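Local atomic coordinates of cupin 2 conserved barrel domain protein (Leptotrichia buccalis, PDB entry 3RNS), a protein that is of unknown function but carries the conserved cupin beta-barrel fold, a scaffold that in many relatives encloses a metal or small-molecule site. Residues L56-Y61 with E86-H91; I39-L44 with K102-G107; N67-I72 with E96-L101; M158-G163 with H209-E214. All coordinates share one frame; numbering follows the deposited sequence. Where two conformers were deposited one is given.

Contact 1. Residues L56-Y61 with E86-H91; sequences LGNRYY and EITANH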
loop_
_atom_site.group_PDB
_atom_site.type_symbol
_atom_site.label_atom_id
_atom_site.label_comp_id
_atom_site.label_asym_id
_atom_site.label_seq_id
_atom_site.Cartn_x
_atom_site.Cartn_y
_atom_site.Cartn_z
ATOM N N LEU A 56 -2.363 -0.298 20.102
ATOM C CA LEU A 56 -1.466 0.728 20.680
ATOM C C LEU A 56 -1.025 1.788 19.638
ATOM O O LEU A 56 -0.640 2.905 20.012
ATOM C CB LEU A 56 -0.228 0.097 21.356
ATOM C CG LEU A 56 -0.127 0.114 22.896
ATOM C CD1 LEU A 56 0.938 -0.891 23.386
ATOM C CD2 LEU A 56 0.157 1.538 23.463
ATOM N N GLY A 57 -1.062 1.429 18.351
ATOM C CA GLY A 57 -0.798 2.384 17.267
ATOM C C GLY A 57 -1.851 2.360 16.171
ATOM O O GLY A 57 -2.725 1.470 16.141
ATOM N N ASN A 58 -1.748 3.326 15.252
ATOM C CA ASN A 58 -2.688 3.463 14.151
ATOM C C ASN A 58 -2.548 2.327 13.136
ATOM O O ASN A 58 -1.470 1.723 13.000
ATOM C CB ASN A 58 -2.510 4.813 13.451
ATOM C CG ASN A 58 -2.577 5.997 14.423
ATOM O OD1 ASN A 58 -3.587 6.210 15.085
ATOM N ND2 ASN A 58 -1.486 6.755 14.515
ATOM N N ARG A 59 -3.643 2.048 12.446
ATOM C CA ARG A 59 -3.656 1.078 11.369
ATOM C C ARG A 59 -4.263 1.731 10.133
ATOM O O ARG A 59 -5.223 2.524 10.237
ATOM C CB ARG A 59 -4.504 -0.121 11.742
ATOM C CG ARG A 59 -4.054 -0.884 12.983
ATOM C CD ARG A 59 -2.930 -1.844 12.660
ATOM N NE ARG A 59 -2.436 -2.585 13.828
ATOM C CZ ARG A 59 -1.523 -2.128 14.693
ATOM N NH1 ARG A 59 -1.027 -0.899 14.586
ATOM N NH2 ARG A 59 -1.113 -2.899 15.690
ATOM N N TYR A 60 -3.691 1.407 8.984
ATOM C CA TYR A 60 -4.135 1.884 7.700
ATOM C C TYR A 60 -4.288 0.658 6.800
ATOM O O TYR A 60 -3.494 -0.281 6.880
ATOM C CB TYR A 60 -3.096 2.829 7.079
ATOM C CG TYR A 60 -2.684 3.928 8.012
ATOM C CD1 TYR A 60 -3.342 5.127 8.015
ATOM C CD2 TYR A 60 -1.636 3.750 8.897
ATOM C CE1 TYR A 60 -2.999 6.145 8.933
ATOM C CE2 TYR A 60 -1.275 4.749 9.801
ATOM C CZ TYR A 60 -1.969 5.941 9.815
ATOM O OH TYR A 60 -1.595 6.944 10.693
ATOM N N TYR A 61 -5.294 0.696 5.938
ATOM C CA TYR A 61 -5.637 -0.377 5.046
ATOM C C TYR A 61 -5.784 0.156 3.663
ATOM O O TYR A 61 -6.452 1.202 3.479
ATOM C CB TYR A 61 -6.973 -0.991 5.465
ATOM C CG TYR A 61 -6.843 -1.766 6.753
ATOM C CD1 TYR A 61 -6.310 -3.038 6.749
ATOM C CD2 TYR A 61 -7.191 -1.199 7.982
ATOM C CE1 TYR A 61 -6.153 -3.765 7.899
ATOM C CE2 TYR A 61 -7.037 -1.921 9.154
ATOM C CZ TYR A 61 -6.517 -3.205 9.091
ATOM O OH TYR A 61 -6.304 -3.939 10.213
ATOM N N GLU A 86 -8.022 4.739 7.339
ATOM C CA GLU A 86 -7.244 4.873 8.557
ATOM C C GLU A 86 -8.115 4.523 9.750
ATOM O O GLU A 86 -9.266 4.945 9.830
ATOM C CB GLU A 86 -6.741 6.301 8.780
ATOM C CG GLU A 86 -6.258 6.515 10.232
ATOM C CD GLU A 86 -5.635 7.893 10.555
ATOM O OE1 GLU A 86 -5.392 8.712 9.655
ATOM O OE2 GLU A 86 -5.366 8.136 11.758
ATOM N N ILE A 87 -7.537 3.762 10.680
ATOM C CA ILE A 87 -8.167 3.425 11.964
ATOM C C ILE A 87 -7.215 3.891 13.055
ATOM O O ILE A 87 -6.102 3.385 13.192
ATOM C CB ILE A 87 -8.444 1.902 12.067
ATOM C CG1 ILE A 87 -9.270 1.454 10.846
ATOM C CG2 ILE A 87 -9.145 1.571 13.363
ATOM C CD1 ILE A 87 -9.866 0.102 10.909
ATOM N N THR A 88 -7.634 4.906 13.805
ATOM C CA THR A 88 -6.778 5.476 14.852
ATOM C C THR A 88 -6.609 4.508 16.063
ATOM O O THR A 88 -7.426 3.621 16.290
ATOM C CB THR A 88 -7.285 6.904 15.279
ATOM O OG1 THR A 88 -8.665 6.845 15.653
ATOM C CG2 THR A 88 -7.153 7.889 14.115
ATOM N N ALA A 89 -5.515 4.692 16.802
ATOM C CA ALA A 89 -5.206 3.935 18.020
ATOM C C ALA A 89 -6.354 3.947 19.044
ATOM O O ALA A 89 -7.167 4.872 19.075
ATOM C CB ALA A 89 -3.922 4.498 18.671
ATOM N N ASN A 90 -6.396 2.886 19.855
ATOM C CA ASN A 90 -7.348 2.742 20.966
ATOM C C ASN A 90 -8.787 2.431 20.500
ATOM O O ASN A 90 -9.774 2.718 21.206
ATOM C CB ASN A 90 -7.290 3.974 21.897
ATOM C CG ASN A 90 -5.864 4.296 22.356
ATOM O OD1 ASN A 90 -5.139 3.408 22.820
ATOM N ND2 ASN A 90 -5.459 5.561 22.215
ATOM N N HIS A 91 -8.907 1.808 19.324
ATOM C CA HIS A 91 -10.218 1.414 18.797
ATOM C C HIS A 91 -10.308 -0.073 18.514
ATOM O O HIS A 91 -9.462 -0.641 17.795
ATOM C CB HIS A 91 -10.554 2.207 17.538
ATOM C CG HIS A 91 -10.897 3.640 17.811
ATOM N ND1 HIS A 91 -10.003 4.671 17.608
ATOM C CD2 HIS A 91 -12.026 4.210 18.294
ATOM C CE1 HIS A 91 -10.571 5.815 17.950
ATOM N NE2 HIS A 91 -11.799 5.562 18.371
#

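Contact 2. Residues I39-L44 with K102-G107; sequences ISLFSL and KLIEIG. With ACT (acetate ion), chain B.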
loop_
_atom_site.group_PDB
_atom_site.type_symbol
_atom_site.label_atom_id
_atom_site.label_comp_id
_atom_site.label_asym_id
_atom_site.label_seq_id
_atom_site.Cartn_x
_atom_site.Cartn_y
_atom_site.Cartn_z
ATOM N N ILE A 39 4.377 -3.655 7.378
ATOM C CA ILE A 39 3.413 -3.771 6.314
ATOM C C ILE A 39 3.095 -5.263 6.193
ATOM O O ILE A 39 4.034 -6.066 6.102
ATOM C CB ILE A 39 3.952 -3.331 4.930
ATOM C CG1 ILE A 39 4.434 -1.868 4.901
ATOM C CG2 ILE A 39 2.855 -3.462 3.886
ATOM C CD1 ILE A 39 5.047 -1.418 3.482
ATOM N N SER A 40 1.804 -5.601 6.211
ATOM C CA SER A 40 1.347 -6.966 6.027
ATOM C C SER A 40 0.288 -7.005 4.960
ATOM O O SER A 40 -0.355 -5.976 4.711
ATOM C CB SER A 40 0.777 -7.524 7.341
ATOM O OG SER A 40 1.845 -7.778 8.211
ATOM N N LEU A 41 0.118 -8.186 4.351
ATOM C CA LEU A 41 -0.985 -8.500 3.472
ATOM C C LEU A 41 -1.958 -9.517 4.097
ATOM O O LEU A 41 -1.553 -10.432 4.824
ATOM C CB LEU A 41 -0.456 -9.057 2.149
ATOM C CG LEU A 41 0.611 -8.287 1.396
ATOM C CD1 LEU A 41 0.912 -9.141 0.243
ATOM C CD2 LEU A 41 0.061 -6.882 0.916
ATOM N N PHE A 42 -3.245 -9.317 3.820
ATOM C CA PHE A 42 -4.331 -10.201 4.214
ATOM C C PHE A 42 -5.180 -10.597 3.040
ATOM O O PHE A 42 -5.465 -9.752 2.168
ATOM C CB PHE A 42 -5.239 -9.487 5.214
ATOM C CG PHE A 42 -4.655 -9.377 6.592
ATOM C CD1 PHE A 42 -3.773 -8.374 6.905
ATOM C CD2 PHE A 42 -4.968 -10.310 7.556
ATOM C CE1 PHE A 42 -3.231 -8.298 8.175
ATOM C CE2 PHE A 42 -4.437 -10.228 8.849
ATOM C CZ PHE A 42 -3.574 -9.216 9.143
ATOM N N SER A 43 -5.586 -11.867 2.989
ATOM C CA SER A 43 -6.673 -12.306 2.102
ATOM C C SER A 43 -7.707 -13.027 2.930
ATOM O O SER A 43 -7.380 -13.999 3.624
ATOM C CB SER A 43 -6.132 -13.223 1.002
ATOM O OG SER A 43 -7.157 -13.717 0.167
ATOM N N LEU A 44 -8.937 -12.516 2.925
ATOM C CA LEU A 44 -10.034 -13.077 3.686
ATOM C C LEU A 44 -11.043 -13.706 2.745
ATOM O O LEU A 44 -11.500 -13.058 1.819
ATOM C CB LEU A 44 -10.771 -11.980 4.456
ATOM C CG LEU A 44 -10.157 -11.343 5.676
ATOM C CD1 LEU A 44 -8.936 -10.527 5.266
ATOM C CD2 LEU A 44 -11.226 -10.453 6.370
ATOM N N LYS A 102 -9.032 -8.514 -0.053
ATOM C CA LYS A 102 -7.594 -8.504 0.124
ATOM C C LYS A 102 -7.153 -7.114 0.533
ATOM O O LYS A 102 -7.617 -6.096 -0.019
ATOM C CB LYS A 102 -6.874 -8.962 -1.147
ATOM C CG LYS A 102 -7.231 -10.428 -1.527
ATOM C CD LYS A 102 -6.449 -10.896 -2.700
ATOM C CE LYS A 102 -6.868 -12.317 -3.133
ATOM N NZ LYS A 102 -6.035 -12.704 -4.313
ATOM N N LEU A 103 -6.231 -7.053 1.477
ATOM C CA LEU A 103 -5.881 -5.781 2.114
ATOM C C LEU A 103 -4.404 -5.714 2.310
ATOM O O LEU A 103 -3.770 -6.745 2.673
ATOM C CB LEU A 103 -6.544 -5.709 3.475
ATOM C CG LEU A 103 -8.070 -5.710 3.611
ATOM C CD1 LEU A 103 -8.444 -5.833 5.053
ATOM C CD2 LEU A 103 -8.691 -4.455 2.968
ATOM N N ILE A 104 -3.825 -4.529 2.098
ATOM C CA ILE A 104 -2.527 -4.203 2.647
ATOM C C ILE A 104 -2.796 -3.536 4.000
ATOM O O ILE A 104 -3.577 -2.589 4.071
ATOM C CB ILE A 104 -1.714 -3.190 1.770
ATOM C CG1 ILE A 104 -1.613 -3.639 0.314
ATOM C CG2 ILE A 104 -0.324 -2.988 2.393
ATOM C CD1 ILE A 104 -0.835 -2.676 -0.601
ATOM N N GLU A 105 -2.151 -4.006 5.071
ATOM C CA GLU A 105 -2.287 -3.436 6.384
ATOM C C GLU A 105 -0.946 -2.787 6.747
ATOM O O GLU A 105 0.071 -3.442 6.732
ATOM C CB GLU A 105 -2.636 -4.507 7.445
ATOM C CG GLU A 105 -2.746 -3.948 8.873
ATOM C CD GLU A 105 -2.974 -5.033 9.938
ATOM O OE1 GLU A 105 -1.996 -5.443 10.597
ATOM O OE2 GLU A 105 -4.134 -5.470 10.132
ATOM N N ILE A 106 -0.970 -1.519 7.110
ATOM C CA ILE A 106 0.222 -0.775 7.479
ATOM C C ILE A 106 -0.026 -0.387 8.918
ATOM O O ILE A 106 -1.059 0.174 9.220
ATOM C CB ILE A 106 0.439 0.485 6.612
ATOM C CG1 ILE A 106 0.426 0.153 5.122
ATOM C CG2 ILE A 106 1.760 1.131 6.925
ATOM C CD1 ILE A 106 -0.940 0.273 4.455
ATOM N N GLY A 107 0.877 -0.750 9.800
ATOM C CA GLY A 107 0.720 -0.443 11.177
ATOM C C GLY A 107 1.903 0.225 11.812
ATOM O O GLY A 107 3.030 -0.018 11.402
HETATM C C ACT B . 0.514 -9.819 10.791
HETATM O O ACT B . 0.263 -10.723 11.647
HETATM O OXT ACT B . 1.181 -10.187 9.805
HETATM C CH3 ACT B . 0.031 -8.411 10.955
#

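Contact 3. Residues N67-I72 with E96-L101; sequences NGEIFI and EARDNL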
loop_
_atom_site.group_PDB
_atom_site.type_symbol
_atom_site.label_atom_id
_atom_site.label_comp_id
_atom_site.label_asym_id
_atom_site.label_seq_id
_atom_site.Cartn_x
_atom_site.Cartn_y
_atom_site.Cartn_z
ATOM N N ASN A 67 -14.608 -6.715 -1.567
ATOM C CA ASN A 67 -15.503 -5.818 -0.861
ATOM C C ASN A 67 -15.625 -6.291 0.537
ATOM O O ASN A 67 -15.739 -7.470 0.721
ATOM C CB ASN A 67 -16.936 -5.917 -1.444
ATOM C CG ASN A 67 -17.038 -5.322 -2.807
ATOM O OD1 ASN A 67 -17.061 -4.096 -2.960
ATOM N ND2 ASN A 67 -17.067 -6.179 -3.820
ATOM N N GLY A 68 -15.720 -5.381 1.489
ATOM C CA GLY A 68 -16.039 -5.748 2.846
ATOM C C GLY A 68 -16.606 -4.636 3.688
ATOM O O GLY A 68 -16.926 -3.568 3.179
ATOM N N GLU A 69 -16.731 -4.915 4.983
ATOM C CA GLU A 69 -17.329 -4.004 5.949
ATOM C C GLU A 69 -16.429 -3.922 7.189
ATOM O O GLU A 69 -15.924 -4.950 7.661
ATOM C CB GLU A 69 -18.728 -4.491 6.312
ATOM C CG GLU A 69 -19.606 -4.696 5.070
ATOM C CD GLU A 69 -21.104 -4.917 5.372
ATOM O OE1 GLU A 69 -21.453 -5.753 6.235
ATOM O OE2 GLU A 69 -21.945 -4.253 4.713
ATOM N N ILE A 70 -16.205 -2.705 7.682
ATOM C CA ILE A 70 -15.401 -2.499 8.868
ATOM C C ILE A 70 -16.330 -1.952 9.915
ATOM O O ILE A 70 -17.088 -1.040 9.629
ATOM C CB ILE A 70 -14.260 -1.486 8.657
ATOM C CG1 ILE A 70 -13.690 -1.540 7.225
ATOM C CG2 ILE A 70 -13.133 -1.748 9.660
ATOM C CD1 ILE A 70 -12.636 -2.611 6.994
ATOM N N PHE A 71 -16.316 -2.523 11.107
ATOM C CA PHE A 71 -17.127 -2.007 12.184
ATOM C C PHE A 71 -16.161 -1.517 13.213
ATOM O O PHE A 71 -15.443 -2.314 13.795
ATOM C CB PHE A 71 -18.020 -3.081 12.773
ATOM C CG PHE A 71 -18.889 -3.774 11.759
ATOM C CD1 PHE A 71 -20.205 -3.374 11.552
ATOM C CD2 PHE A 71 -18.386 -4.848 11.014
ATOM C CE1 PHE A 71 -21.006 -4.034 10.620
ATOM C CE2 PHE A 71 -19.166 -5.505 10.078
ATOM C CZ PHE A 71 -20.482 -5.102 9.876
ATOM N N ILE A 72 -16.104 -0.200 13.389
ATOM C CA ILE A 72 -15.200 0.430 14.349
ATOM C C ILE A 72 -16.064 0.882 15.496
ATOM O O ILE A 72 -17.029 1.629 15.277
ATOM C CB ILE A 72 -14.469 1.674 13.762
ATOM C CG1 ILE A 72 -14.148 1.479 12.276
ATOM C CG2 ILE A 72 -13.210 1.977 14.564
ATOM C CD1 ILE A 72 -13.081 2.419 11.726
ATOM N N GLU A 96 -14.997 -7.602 8.025
ATOM C CA GLU A 96 -15.730 -8.719 7.440
ATOM C C GLU A 96 -15.609 -8.688 5.928
ATOM O O GLU A 96 -15.784 -7.662 5.277
ATOM C CB GLU A 96 -17.214 -8.689 7.837
ATOM C CG GLU A 96 -17.466 -8.803 9.321
ATOM C CD GLU A 96 -18.982 -8.949 9.705
ATOM O OE1 GLU A 96 -19.288 -9.121 10.909
ATOM O OE2 GLU A 96 -19.851 -8.894 8.810
ATOM N N ALA A 97 -15.302 -9.833 5.365
ATOM C CA ALA A 97 -15.248 -9.986 3.921
ATOM C C ALA A 97 -16.635 -10.362 3.354
ATOM O O ALA A 97 -17.202 -11.368 3.752
ATOM C CB ALA A 97 -14.212 -11.076 3.570
ATOM N N ARG A 98 -17.140 -9.581 2.390
ATOM C CA ARG A 98 -18.394 -9.880 1.686
ATOM C C ARG A 98 -18.154 -10.781 0.487
ATOM O O ARG A 98 -19.046 -11.437 0.018
ATOM C CB ARG A 98 -19.061 -8.582 1.214
ATOM C CG ARG A 98 -19.514 -7.729 2.377
ATOM C CD ARG A 98 -20.777 -8.301 3.041
ATOM N NE ARG A 98 -20.596 -8.386 4.490
ATOM C CZ ARG A 98 -20.359 -9.486 5.180
ATOM N NH1 ARG A 98 -20.311 -10.676 4.601
ATOM N NH2 ARG A 98 -20.188 -9.389 6.483
ATOM N N ASP A 99 -16.925 -10.782 0.000
ATOM C CA ASP A 99 -16.438 -11.679 -1.041
ATOM C C ASP A 99 -14.931 -11.898 -0.698
ATOM O O ASP A 99 -14.557 -11.810 0.486
ATOM C CB ASP A 99 -16.636 -11.018 -2.400
ATOM C CG ASP A 99 -16.019 -9.644 -2.461
ATOM O OD1 ASP A 99 -15.046 -9.388 -1.684
ATOM O OD2 ASP A 99 -16.505 -8.819 -3.276
ATOM N N ASN A 100 -14.062 -12.166 -1.670
ATOM C CA ASN A 100 -12.632 -12.367 -1.333
ATOM C C ASN A 100 -11.921 -11.016 -1.167
ATOM O O ASN A 100 -11.544 -10.391 -2.131
ATOM C CB ASN A 100 -11.966 -13.203 -2.403
ATOM C CG ASN A 100 -10.489 -13.569 -2.064
ATOM O OD1 ASN A 100 -9.786 -14.003 -2.968
ATOM N ND2 ASN A 100 -10.033 -13.419 -0.787
ATOM N N LEU A 101 -11.797 -10.572 0.077
ATOM C CA LEU A 101 -11.282 -9.262 0.421
ATOM C C LEU A 101 -9.790 -9.356 0.642
ATOM O O LEU A 101 -9.331 -10.201 1.399
ATOM C CB LEU A 101 -11.958 -8.776 1.684
ATOM C CG LEU A 101 -11.512 -7.405 2.136
ATOM C CD1 LEU A 101 -11.872 -6.305 1.076
ATOM C CD2 LEU A 101 -12.112 -7.152 3.503
#

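Contact 4. Residues M158-G163 with H209-E214; sequences MSFWKG and HAVEAE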
loop_
_atom_site.group_PDB
_atom_site.type_symbol
_atom_site.label_atom_id
_atom_site.label_comp_id
_atom_site.label_asym_id
_atom_site.label_seq_id
_atom_site.Cartn_x
_atom_site.Cartn_y
_atom_site.Cartn_z
HETATM N N MSE A 158 0.975 9.902 -5.450
HETATM C CA MSE A 158 1.533 10.777 -6.493
HETATM C C MSE A 158 0.986 10.449 -7.849
HETATM O O MSE A 158 0.752 9.284 -8.141
HETATM C CB MSE A 158 3.062 10.656 -6.553
HETATM C CG MSE A 158 3.734 10.606 -5.153
HETATM SE SE MSE A 158 5.713 10.485 -5.279
HETATM C CE MSE A 158 6.088 12.160 -6.053
ATOM N N SER A 159 0.752 11.476 -8.659
ATOM C CA SER A 159 0.448 11.310 -10.090
ATOM C C SER A 159 1.602 11.871 -10.912
ATOM O O SER A 159 2.201 12.922 -10.540
ATOM C CB SER A 159 -0.869 11.997 -10.477
ATOM O OG SER A 159 -0.767 13.422 -10.373
ATOM N N PHE A 160 1.946 11.165 -11.991
ATOM C CA PHE A 160 3.059 11.547 -12.861
ATOM C C PHE A 160 2.451 11.653 -14.272
ATOM O O PHE A 160 1.817 10.694 -14.763
ATOM C CB PHE A 160 4.147 10.460 -12.939
ATOM C CG PHE A 160 5.026 10.336 -11.739
ATOM C CD1 PHE A 160 4.541 9.805 -10.546
ATOM C CD2 PHE A 160 6.393 10.669 -11.817
ATOM C CE1 PHE A 160 5.397 9.652 -9.429
ATOM C CE2 PHE A 160 7.224 10.510 -10.703
ATOM C CZ PHE A 160 6.717 10.037 -9.521
ATOM N N TRP A 161 2.619 12.801 -14.912
ATOM C CA TRP A 161 2.316 12.901 -16.323
ATOM C C TRP A 161 3.453 12.235 -17.096
ATOM O O TRP A 161 4.621 12.330 -16.720
ATOM C CB TRP A 161 2.168 14.366 -16.739
ATOM C CG TRP A 161 1.561 14.510 -18.066
ATOM C CD1 TRP A 161 2.229 14.660 -19.262
ATOM C CD2 TRP A 161 0.161 14.532 -18.378
ATOM N NE1 TRP A 161 1.328 14.789 -20.277
ATOM C CE2 TRP A 161 0.052 14.680 -19.772
ATOM C CE3 TRP A 161 -1.011 14.458 -17.605
ATOM C CZ2 TRP A 161 -1.194 14.761 -20.429
ATOM C CZ3 TRP A 161 -2.250 14.482 -18.256
ATOM C CH2 TRP A 161 -2.329 14.663 -19.659
ATOM N N LYS A 162 3.110 11.590 -18.198
ATOM C CA LYS A 162 4.101 10.969 -19.082
ATOM C C LYS A 162 5.270 11.895 -19.362
ATOM O O LYS A 162 5.080 13.078 -19.659
ATOM C CB LYS A 162 3.415 10.605 -20.391
ATOM C CG LYS A 162 4.357 10.045 -21.401
ATOM C CD LYS A 162 3.679 9.786 -22.681
ATOM C CE LYS A 162 4.660 9.178 -23.658
ATOM N NZ LYS A 162 3.937 9.027 -24.944
ATOM N N GLY A 163 6.488 11.384 -19.239
ATOM C CA GLY A 163 7.683 12.201 -19.417
ATOM C C GLY A 163 8.240 12.778 -18.154
ATOM O O GLY A 163 9.344 13.275 -18.168
ATOM N N HIS A 209 17.350 5.080 -5.932
ATOM C CA HIS A 209 16.261 4.685 -6.846
ATOM C C HIS A 209 15.751 5.927 -7.597
ATOM O O HIS A 209 16.021 7.088 -7.211
ATOM C CB HIS A 209 15.113 3.954 -6.100
ATOM C CG HIS A 209 14.540 4.743 -4.964
ATOM N ND1 HIS A 209 14.742 4.404 -3.643
ATOM C CD2 HIS A 209 13.798 5.877 -4.950
ATOM C CE1 HIS A 209 14.132 5.284 -2.866
ATOM N NE2 HIS A 209 13.556 6.190 -3.634
ATOM N N ALA A 210 15.004 5.672 -8.657
ATOM C CA ALA A 210 14.413 6.719 -9.488
ATOM C C ALA A 210 13.167 6.137 -10.148
ATOM O O ALA A 210 12.932 4.934 -10.152
ATOM C CB ALA A 210 15.431 7.197 -10.552
ATOM N N VAL A 211 12.375 7.019 -10.719
ATOM C CA VAL A 211 11.135 6.652 -11.392
ATOM C C VAL A 211 10.850 7.604 -12.529
ATOM O O VAL A 211 11.231 8.780 -12.495
ATOM C CB VAL A 211 9.930 6.606 -10.419
ATOM C CG1 VAL A 211 9.645 7.906 -9.809
ATOM C CG2 VAL A 211 8.701 6.109 -11.103
ATOM N N GLU A 212 10.177 7.089 -13.537
ATOM C CA GLU A 212 9.878 7.837 -14.711
ATOM C C GLU A 212 8.547 7.362 -15.266
ATOM O O GLU A 212 8.286 6.135 -15.315
ATOM C CB GLU A 212 11.041 7.571 -15.658
ATOM C CG GLU A 212 10.902 8.019 -17.025
ATOM C CD GLU A 212 12.127 7.618 -17.919
ATOM O OE1 GLU A 212 13.043 6.855 -17.477
ATOM O OE2 GLU A 212 12.137 8.080 -19.088
ATOM N N ALA A 213 7.707 8.303 -15.686
ATOM C CA ALA A 213 6.509 7.975 -16.465
ATOM C C ALA A 213 6.939 7.825 -17.923
ATOM O O ALA A 213 6.853 8.742 -18.728
ATOM C CB ALA A 213 5.412 9.088 -16.292
ATOM N N GLU A 214 7.433 6.656 -18.271
ATOM C CA GLU A 214 8.119 6.478 -19.542
ATOM C C GLU A 214 7.159 6.395 -20.742
ATOM O O GLU A 214 7.333 7.095 -21.681
ATOM C CB GLU A 214 8.956 5.196 -19.484
ATOM C CG GLU A 214 9.767 4.927 -20.758
ATOM C CD GLU A 214 10.273 3.464 -20.850
ATOM O OE1 GLU A 214 9.520 2.500 -20.496
ATOM O OE2 GLU A 214 11.433 3.295 -21.283
#

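Contact 1. Residues L56-Y61 with E86-H91
E86 lies alongside the ring of Y60, the two forming a non-hydrogen-bonded antiparallel pair in the larger sheet of the N-terminal cupin barrel, their side chains pointing the same way. E86 CB starts 3.7 Å from Y60 CD1. With CG anti to the backbone N (chi1 165°), the chain runs on extended: CG passes 3.5 Å from Y60 CE1, CD follows past the same atom, and OE1 keeps 3.6 Å from CE1. OE2 ends 4.1 Å from Y60 OH, beyond bonding distance, so the carboxylate, its plane 59° from the ring, touches the tyrosine without a polar grip. R59 and I87 are the hydrogen-bonded pair: R59 N gives a nearly straight bond to I87 O (2.9 Å), and I87 N returns one to R59 O (2.7 Å). Beyond the strand ends, in one of its two modelled conformers, N58 OD1 accepts A89 N at 3.0 Å, the donor tilted 29° from the amide carbonyl plane. On the face of R59 and I87, the I87 CD1 methyl meets Y61 CE2 at 3.9 Å, while Y61 OH bonds to E105 and Y93. Strand 59-65 runs between 83-87 and 101-108. I87 packs inward on I70 and I72 of strand 67-72, whereas Y60 meets V148, K150, L153 and M155 of strands 142-150 and 153-160, in the C-terminal half of the chain.

Contact 2. Residues I39-L44 with K102-G107
F42 and E105 cross at a slant, ring and carboxylate planes 43° apart, with F42 CE1 3.6 Å from E105 OE2. E105 holds CG anti to its own N (chi1 178°), which brings the carboxylate alongside the phenyl ring; OE1 is bonded to Y38 OH and OE2 to Y61 OH, which limits its rotation. Next to them S40 OG donates to OXT of an acetate at 3.0 Å. Acetate CH3 lies 3.6 Å from E105 OE1; the ion, probably from the crystallisation liquor, lies on the S40, F42 and E105 face, no natural ligand being known there. With an alanine in place of F42, the E105 carboxylate and the acetate methyl would probably lose their aromatic wall, and a gap would open beside them. On the other face the aliphatic chains lie side by side: I104 CG2 meets I39 CG2 at 3.5 Å and I104 CG1 meets L41 CD2 at 3.7 Å. Four backbone bonds, two each in the S40-E105 and F42-L103 pairs, join the strands. Strand 37-44 lies between 26-33 and 101-108, which continues the sheet to 59-65; I39 and I106 also pack on I223 of strand 218-225 in the C-terminal half.

Contact 3. Residues N67-I72 with E96-L101
D99 grips N67 with both carboxylate oxygens, and this fork is the tight end of the contact. OD1 accepts N67 N at 2.7 Å through its syn lone pair; OD2, also met on the syn side, takes N67 ND2 at 2.8 Å, the donor 17° out of the carboxylate plane. A chi1 of 54°, with CG between the backbone N and the carbonyl carbon, turns the carboxylate back over the start of the strand. R98 N closes the turn onto N67 O (3.0 Å). Were D99 an alanine, N67 N and ND2 would probably lose this acceptor, and the turn would be freer to move. G68 is also close-packed: a CB there would run into E96 O and L101 CD2. Farther along, E69 and E96 form a hydrogen-bonded backbone pair. Their side chains make the looser, partly exposed face, a salt-bridge network with R98: within it the hydrogen bond from R98 NE to E69 OE1 is weak (3.3 Å), carboxylate and guanidinium planes 89° apart, and E96 CD lies 3.5 Å from F71 CE2. K76 is the stronger partner of E69, through OE2; R98 NH1 also pairs with D47. Strand 67-72 lies between 93-97 and 76-80 in the smaller sheet, whose inner side presents I70 to I95, I79, L85 and I87; residues 98-100 lead across to strand 101-108 of the larger sheet.

Contact 4. Residues M158-G163 with H209-E214
F160 and V211 meet in the C-terminal cupin barrel, where strand 153-160 of the larger sheet comes up to strand 209-212 of the smaller one. The apolar contacts come first. The V211 CG1 methyl approaches the phenyl obliquely, 3.6 Å from F160 CZ; its chi1 of 62° sets CG1 between the backbone N and the carbonyl carbon, directed at the ring. At the base of the same side chain F160 CB touches A213 CB at 3.8 Å. F218 stacks on the F160 ring and L166 packs against it, so the aromatic bridges the two sheets inside the barrel. A second group sets side-chain carbons against backbone oxygens: A213 CB rests 3.4 Å from W161 O, and the extended K162 chain passes with CE 3.9 Å from E214 O. Of the backbone in the linking turn, K162 N is bonded to N217 OD1, and K162 CA makes a CA-H...O contact with A213 O. A213 is the centre of an inverse gamma turn, and its carbonyl O accepts the G163 N-H. G163 has a positive phi (94°), where a CB would jam against K162 O. The bond from G163 N to A213 O is 2.7 Å long, almost straight at 176° and in the carbonyl plane.

Contacts 1, 2 and 3 lie in the N-terminal barrel; contact 4 belongs to the C-terminal one, on the opposite side of the chain's centre, its centre about 26 to 33 Å from theirs. Contacts 1 and 2 share the larger N-terminal sheet through neighbouring strands 59-65 and 101-108, and touch, their centres about 13 Å apart. Contact 3 lies mainly in the smaller sheet, its 96-101 segment running into strand 101-108, about 17 Å from contact 1 and 13 Å from contact 2, touching both. Along the chain, 39-44 and 102-107 bracket contacts 1 and 3, whose segments alternate, as expected of a jelly-roll; contact 4 follows in series. Both halves pair a larger with a smaller sheet, consistent with a two-barrel cupin.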